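Local coordinates for phenylalanine--tRNA ligase beta subunit (Pyrococcus horikoshii, PDB 2CXI), which forms, with the alpha subunit, the tetrameric enzyme that uses ATP to charge tRNA(Phe) with phenylalanine, at residues L125-I129 and A141-F145; K260-V264 and T275-T279; Y189-I193 and M212-I216. One frame throughout, in Å; residues are numbered along the deposited sequence.

In the fold
The chain is the N-terminal part of the beta subunit. Contacts 1 and 3 and strand 260-267 of contact 2 belong to the B3/4 domain, the amino acid-editing domain of this synthetase, and 275-279 follows on from the same sheet. Contacts 1 and 3 touch directly: A141 CB packs on P214 CB at 3.6 Å, and the two centres are about 14 Å apart. Contact 2 reaches the same sheet as contact 1 but at another part of it, with about 17 Å between centres and about 11 Å between nearest atoms. Contacts 2 and 3 are well separated, their centres about 26 Å apart. All three are away from the predicted magnesium-binding residues D331, D337, E340 and D341.

Contact 1. Residues L125-I129 and A141-F145; sequences LQEKI and AIGIF
Apolar packing between I129 and I142 anchors one end of this contact. The tip of the I142 side chain, CD1, presses on the branch point of I129 and comes within 3.7 Å of I129 CG2, the two side chains crossing at about a right angle. With CG1 of I142 anti to its own carbonyl carbon (chi1 -61°), the ethyl arm lies beside the backbone N and reaches out to the helix. The stem of Q126 adds to this packing, its CG sitting 4.0 Å from CB of I142.

This is a helix packed on the sheet of the B3/4 domain: helix 116-133 lies against strand 140-146, beside helix 240-255. The axes of 125-129 and 141-145 run nearly antiparallel (167°), 7.9 Å apart at their closest. The strand is hydrogen-bonded on to strand 231-237, and helix 240-255 sets A246 and V249 against I129 and M250 against I144.

The polar part rests on Q126, whose extended chain starts with CG anti to the backbone N (chi1 161°) and carries the amide over the strand backbone. The modelled OE1 of Q126 is 2.7 Å from O of I142; the amide is probably turned over, and in the other setting this may be a hydrogen bond. CD of Q126 also lies 3.9 Å from CD1 of I144. Cutting the side chain back to an alanine here would probably open a gap over I142 and I144 and deprive the I142 carbonyl of its amide neighbour.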
# COMPACT_ATOMS: atom_id res chain seq x y z
N LEU A 125 36.90 3.61 -2.19
CA LEU A 125 36.36 4.96 -1.98
C LEU A 125 35.50 5.03 -0.70
O LEU A 125 35.62 5.93 0.15
CB LEU A 125 35.62 5.48 -3.21
CG LEU A 125 35.06 6.92 -3.11
CD1 LEU A 125 36.17 7.93 -2.85
CD2 LEU A 125 34.29 7.25 -4.38
N GLN A 126 34.69 4.01 -0.53
CA GLN A 126 33.90 3.84 0.68
C GLN A 126 34.82 3.85 1.92
O GLN A 126 34.58 4.59 2.89
CB GLN A 126 33.05 2.57 0.48
CG GLN A 126 32.48 1.92 1.63
CD GLN A 126 31.62 0.73 1.19
OE1 GLN A 126 30.69 0.39 1.87
NE2 GLN A 126 31.94 0.12 0.04
N GLU A 127 35.91 3.09 1.88
CA GLU A 127 36.85 3.06 2.99
C GLU A 127 37.61 4.37 3.14
O GLU A 127 37.80 4.83 4.25
CB GLU A 127 37.84 1.90 2.84
CG GLU A 127 37.18 0.52 2.80
CD GLU A 127 38.11 -0.63 2.34
OE1 GLU A 127 39.30 -0.40 1.97
OE2 GLU A 127 37.63 -1.78 2.35
N LYS A 128 38.12 4.93 2.05
CA LYS A 128 38.93 6.18 2.15
C LYS A 128 38.09 7.34 2.66
O LYS A 128 38.54 8.11 3.50
CB LYS A 128 39.54 6.55 0.80
CG LYS A 128 40.47 5.48 0.22
CD LYS A 128 41.77 5.31 1.04
CE LYS A 128 42.45 4.02 0.63
NZ LYS A 128 43.83 3.88 1.27
N ILE A 129 36.85 7.46 2.18
CA ILE A 129 35.99 8.52 2.75
C ILE A 129 35.76 8.32 4.26
O ILE A 129 35.89 9.26 5.05
CB ILE A 129 34.62 8.64 1.99
CG1 ILE A 129 34.87 9.11 0.53
CG2 ILE A 129 33.69 9.62 2.76
CD1 ILE A 129 33.63 9.15 -0.30
N ALA A 141 29.97 6.93 7.73
CA ALA A 141 30.11 5.50 7.39
C ALA A 141 29.23 5.23 6.16
O ALA A 141 28.11 5.75 6.09
CB ALA A 141 29.67 4.61 8.59
N ILE A 142 29.75 4.49 5.20
CA ILE A 142 29.05 4.29 3.92
C ILE A 142 28.78 2.83 3.77
O ILE A 142 29.70 1.99 3.86
CB ILE A 142 29.90 4.82 2.70
CG1 ILE A 142 30.14 6.32 2.86
CG2 ILE A 142 29.22 4.45 1.31
CD1 ILE A 142 31.39 6.85 2.03
N GLY A 143 27.53 2.52 3.50
CA GLY A 143 27.15 1.16 3.06
C GLY A 143 26.72 1.13 1.58
O GLY A 143 26.11 2.11 1.06
N ILE A 144 27.04 0.03 0.90
CA ILE A 144 26.56 -0.20 -0.47
C ILE A 144 25.92 -1.57 -0.58
O ILE A 144 26.42 -2.55 0.01
CB ILE A 144 27.70 -0.05 -1.49
CG1 ILE A 144 28.25 1.38 -1.44
CG2 ILE A 144 27.18 -0.27 -2.88
CD1 ILE A 144 29.63 1.47 -2.11
N PHE A 145 24.82 -1.63 -1.32
CA PHE A 145 23.94 -2.80 -1.36
C PHE A 145 23.40 -3.01 -2.77
O PHE A 145 23.22 -2.06 -3.51
CB PHE A 145 22.78 -2.67 -0.35
CG PHE A 145 23.25 -2.41 1.07
CD1 PHE A 145 23.41 -1.11 1.54
CD2 PHE A 145 23.66 -3.49 1.89
CE1 PHE A 145 23.90 -0.85 2.84
CE2 PHE A 145 24.15 -3.25 3.19
CZ PHE A 145 24.25 -1.93 3.67

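Contact 2. Residues K260-V264 and T275-T279; sequences KIRSV and TPDLT
This is a largely buried contact within the sheet: the V264–T275 bridge lies at the open end of the antiparallel hairpin of strands 260-267 and 272-275, and beyond it the chain turns off into the loop that leads to strand 281-286. V264 and T275 are a hydrogen-bonded pair: V264 N donates to T275 O at 2.7 Å and T275 N donates to V264 O at 3.0 Å. S263 CA also makes a bent CA-H...O contact with T275 O at 3.0 Å.

The next residue, P276, follows a cis peptide, and its ring packs on I261 and S263 of the strand. CG of P276 meets CG2 of I261 at 3.6 Å, crossing it at a slant, while CD of P276 lies 3.9 Å from CA of S263. I261 then uses its other arm: CD1 reaches CD1 of L278 tip to tip at 3.8 Å. With CG2 of I261 anti to the backbone N and CG1 beside it (chi1 -60°), one branch is given to the proline and the other to the leucine. Farther along, D277 OD1 accepts from N and OG1 of T279, the first of these bonds making an Asx turn.

S263 OG is hydrogen-bonded to E274, and T275 OG1 to the Y106 carbonyl. Helix 240-255 covers P276 through L247 and N248, and strands 84-93 and 103-110 flank strand 260-267 within the sheet.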
# COMPACT_ATOMS: atom_id res chain seq x y z
N LYS A 260 22.81 5.80 -13.44
CA LYS A 260 21.71 6.79 -13.44
C LYS A 260 21.26 7.01 -12.00
O LYS A 260 20.86 6.08 -11.32
CB LYS A 260 20.58 6.33 -14.39
CG LYS A 260 21.14 6.17 -15.86
CD LYS A 260 20.09 5.65 -16.84
CE LYS A 260 20.72 5.51 -18.26
NZ LYS A 260 20.12 4.31 -18.99
N ILE A 261 21.39 8.25 -11.52
CA ILE A 261 21.24 8.53 -10.08
C ILE A 261 19.75 8.77 -9.80
O ILE A 261 19.09 9.55 -10.51
CB ILE A 261 22.01 9.80 -9.70
CG1 ILE A 261 23.49 9.64 -10.00
CG2 ILE A 261 21.76 10.18 -8.21
CD1 ILE A 261 24.29 10.96 -9.81
N ARG A 262 19.24 8.10 -8.78
CA ARG A 262 17.82 8.16 -8.45
C ARG A 262 17.73 8.60 -7.02
O ARG A 262 18.45 8.06 -6.17
CB ARG A 262 17.19 6.77 -8.62
CG ARG A 262 17.24 6.22 -10.05
CD ARG A 262 16.56 7.18 -11.02
NE ARG A 262 16.57 6.78 -12.42
CZ ARG A 262 17.11 7.50 -13.41
NH1 ARG A 262 17.73 8.67 -13.15
NH2 ARG A 262 17.02 7.05 -14.65
N SER A 263 16.88 9.59 -6.74
CA SER A 263 16.74 10.10 -5.40
C SER A 263 15.77 9.25 -4.59
O SER A 263 14.92 8.55 -5.15
CB SER A 263 16.28 11.56 -5.39
OG SER A 263 14.99 11.70 -5.91
N VAL A 264 15.90 9.31 -3.27
CA VAL A 264 14.97 8.62 -2.41
C VAL A 264 14.40 9.65 -1.42
O VAL A 264 15.02 10.72 -1.19
CB VAL A 264 15.55 7.31 -1.72
CG1 VAL A 264 16.70 6.64 -2.52
CG2 VAL A 264 15.90 7.49 -0.30
N THR A 275 17.06 12.85 -1.11
CA THR A 275 18.53 12.73 -1.33
C THR A 275 18.86 11.80 -2.53
O THR A 275 18.06 10.89 -2.80
CB THR A 275 19.27 12.24 -0.05
OG1 THR A 275 18.82 10.94 0.28
CG2 THR A 275 18.91 13.08 1.20
N PRO A 276 19.99 11.98 -3.24
CA PRO A 276 20.93 13.10 -3.07
C PRO A 276 20.38 14.39 -3.64
O PRO A 276 19.49 14.39 -4.52
CB PRO A 276 22.15 12.67 -3.92
CG PRO A 276 21.50 11.86 -5.09
CD PRO A 276 20.36 11.11 -4.39
N ASP A 277 20.90 15.49 -3.14
CA ASP A 277 20.61 16.79 -3.72
C ASP A 277 21.86 17.28 -4.41
O ASP A 277 22.81 17.68 -3.74
CB ASP A 277 20.24 17.75 -2.60
CG ASP A 277 19.92 19.17 -3.10
OD1 ASP A 277 20.05 19.50 -4.31
OD2 ASP A 277 19.55 20.02 -2.29
N LEU A 278 21.87 17.28 -5.75
CA LEU A 278 23.06 17.66 -6.48
C LEU A 278 22.94 19.05 -7.11
O LEU A 278 23.63 19.36 -8.07
CB LEU A 278 23.37 16.62 -7.53
CG LEU A 278 23.75 15.23 -6.97
CD1 LEU A 278 24.01 14.33 -8.18
CD2 LEU A 278 25.02 15.25 -6.09
N THR A 279 22.04 19.89 -6.56
CA THR A 279 21.95 21.29 -6.97
C THR A 279 23.35 21.95 -6.87
O THR A 279 23.98 21.91 -5.81
CB THR A 279 21.01 22.02 -6.00
OG1 THR A 279 19.71 21.45 -6.10
CG2 THR A 279 20.84 23.50 -6.39

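Contact 3. Residues Y189-I193 and M212-I216; sequences YGHLI and MPPII
The tight turn M212-I216, which links strand 209-212 to strand 216-217 and carries a classic beta bulge, packs against the loop Y189-I193, with I215 and P214 meeting Y189, L192 and I193. I215 and I216 both face M212 in the bulge: M212 N bonds to I216 O, I215 N to M212 O, and the bond from I216 N to M212 O is weak. The Y189-I193 loop closes on itself in two turns, L192 N to Y189 O and I193 N to G190 O.

I215 drives its CD1 against the start of this loop, lying 3.3 Å from Y189 O and 3.5 Å from Y189 CB. Its chain folds back (chi2 -58°) to bring CD1 there. CG1 of the same residue is 3.7 Å from CD1 of I193, the two side chains meeting tip to tip. I193 puts CG1 between its backbone N and carbonyl carbon (chi1 66°), so that CD1 extends to I215 and also to the selenium of selenomethionine M212, 4.2 Å away.

P214, reached through a cis peptide, meets two residues with CD and CG: CD lies 3.8 Å from I193 CG2, the two side chains lying alongside with opposite directions, and CG lies 3.8 Å from CD1 of L192. NH1 of R137 donates to the carbonyl oxygens of P214 and I215.

No hydrogen bond crosses between the two segments, so their direct contact is essentially apolar packing, while the polar carbonyls of P214 and I215 are met by R137.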
# COMPACT_ATOMS: atom_id res chain seq x y z
N TYR A 189 35.10 -1.14 16.03
CA TYR A 189 34.22 0.01 15.97
C TYR A 189 33.10 0.06 17.00
O TYR A 189 32.40 1.08 17.12
CB TYR A 189 33.60 0.10 14.57
CG TYR A 189 34.61 0.38 13.49
CD1 TYR A 189 35.22 1.64 13.40
CD2 TYR A 189 34.95 -0.60 12.55
CE1 TYR A 189 36.14 1.92 12.40
CE2 TYR A 189 35.91 -0.32 11.54
CZ TYR A 189 36.48 0.95 11.48
OH TYR A 189 37.39 1.27 10.50
N GLY A 190 32.95 -1.01 17.77
CA GLY A 190 31.84 -1.10 18.74
C GLY A 190 31.69 -0.02 19.78
O GLY A 190 30.57 0.24 20.26
N HIS A 191 32.81 0.58 20.18
CA HIS A 191 32.81 1.61 21.22
C HIS A 191 31.96 2.82 20.81
O HIS A 191 31.45 3.55 21.68
CB HIS A 191 34.22 2.06 21.56
CG HIS A 191 34.90 2.82 20.46
ND1 HIS A 191 34.93 4.20 20.42
CD2 HIS A 191 35.57 2.41 19.36
CE1 HIS A 191 35.60 4.60 19.35
NE2 HIS A 191 35.99 3.52 18.69
N LEU A 192 31.77 2.98 19.49
CA LEU A 192 30.96 4.09 18.93
C LEU A 192 29.50 4.02 19.33
O LEU A 192 28.80 5.04 19.34
CB LEU A 192 31.09 4.15 17.40
CG LEU A 192 32.51 4.42 16.83
CD1 LEU A 192 32.51 4.38 15.29
CD2 LEU A 192 33.06 5.75 17.32
N ILE A 193 29.06 2.80 19.66
CA ILE A 193 27.64 2.50 19.96
C ILE A 193 27.37 1.62 21.19
O ILE A 193 26.26 1.64 21.72
CB ILE A 193 26.93 1.85 18.70
CG1 ILE A 193 27.51 0.47 18.38
CG2 ILE A 193 26.95 2.81 17.46
CD1 ILE A 193 26.69 -0.30 17.36
N MSE A 212 24.45 -3.18 10.33
CA MSE A 212 24.35 -2.41 11.54
C MSE A 212 25.34 -1.25 11.47
O MSE A 212 26.53 -1.45 11.79
CB MSE A 212 24.67 -3.33 12.75
CG MSE A 212 24.85 -2.57 14.04
SE MSE A 212 25.02 -3.78 15.64
CE MSE A 212 26.40 -4.86 15.07
N PRO A 213 24.93 -0.05 11.00
CA PRO A 213 25.87 1.09 10.98
C PRO A 213 26.38 1.44 12.40
O PRO A 213 25.61 1.33 13.38
CB PRO A 213 25.04 2.23 10.40
CG PRO A 213 23.97 1.53 9.56
CD PRO A 213 23.62 0.30 10.43
N PRO A 214 27.63 1.85 12.55
CA PRO A 214 28.65 1.91 11.50
C PRO A 214 29.62 0.73 11.59
O PRO A 214 30.83 0.91 11.37
CB PRO A 214 29.41 3.19 11.88
CG PRO A 214 29.43 3.15 13.42
CD PRO A 214 28.13 2.42 13.82
N ILE A 215 29.09 -0.45 11.89
CA ILE A 215 29.88 -1.62 12.30
C ILE A 215 30.16 -2.61 11.15
O ILE A 215 31.31 -2.81 10.78
CB ILE A 215 29.19 -2.34 13.49
CG1 ILE A 215 28.94 -1.36 14.67
CG2 ILE A 215 30.01 -3.61 13.94
CD1 ILE A 215 30.25 -0.65 15.25
N ILE A 216 29.12 -3.19 10.56
CA ILE A 216 29.30 -4.25 9.56
C ILE A 216 28.01 -4.45 8.78
O ILE A 216 26.91 -4.28 9.32
CB ILE A 216 29.70 -5.60 10.28
CG1 ILE A 216 30.22 -6.66 9.29
CG2 ILE A 216 28.58 -6.11 11.23
CD1 ILE A 216 31.57 -6.25 8.68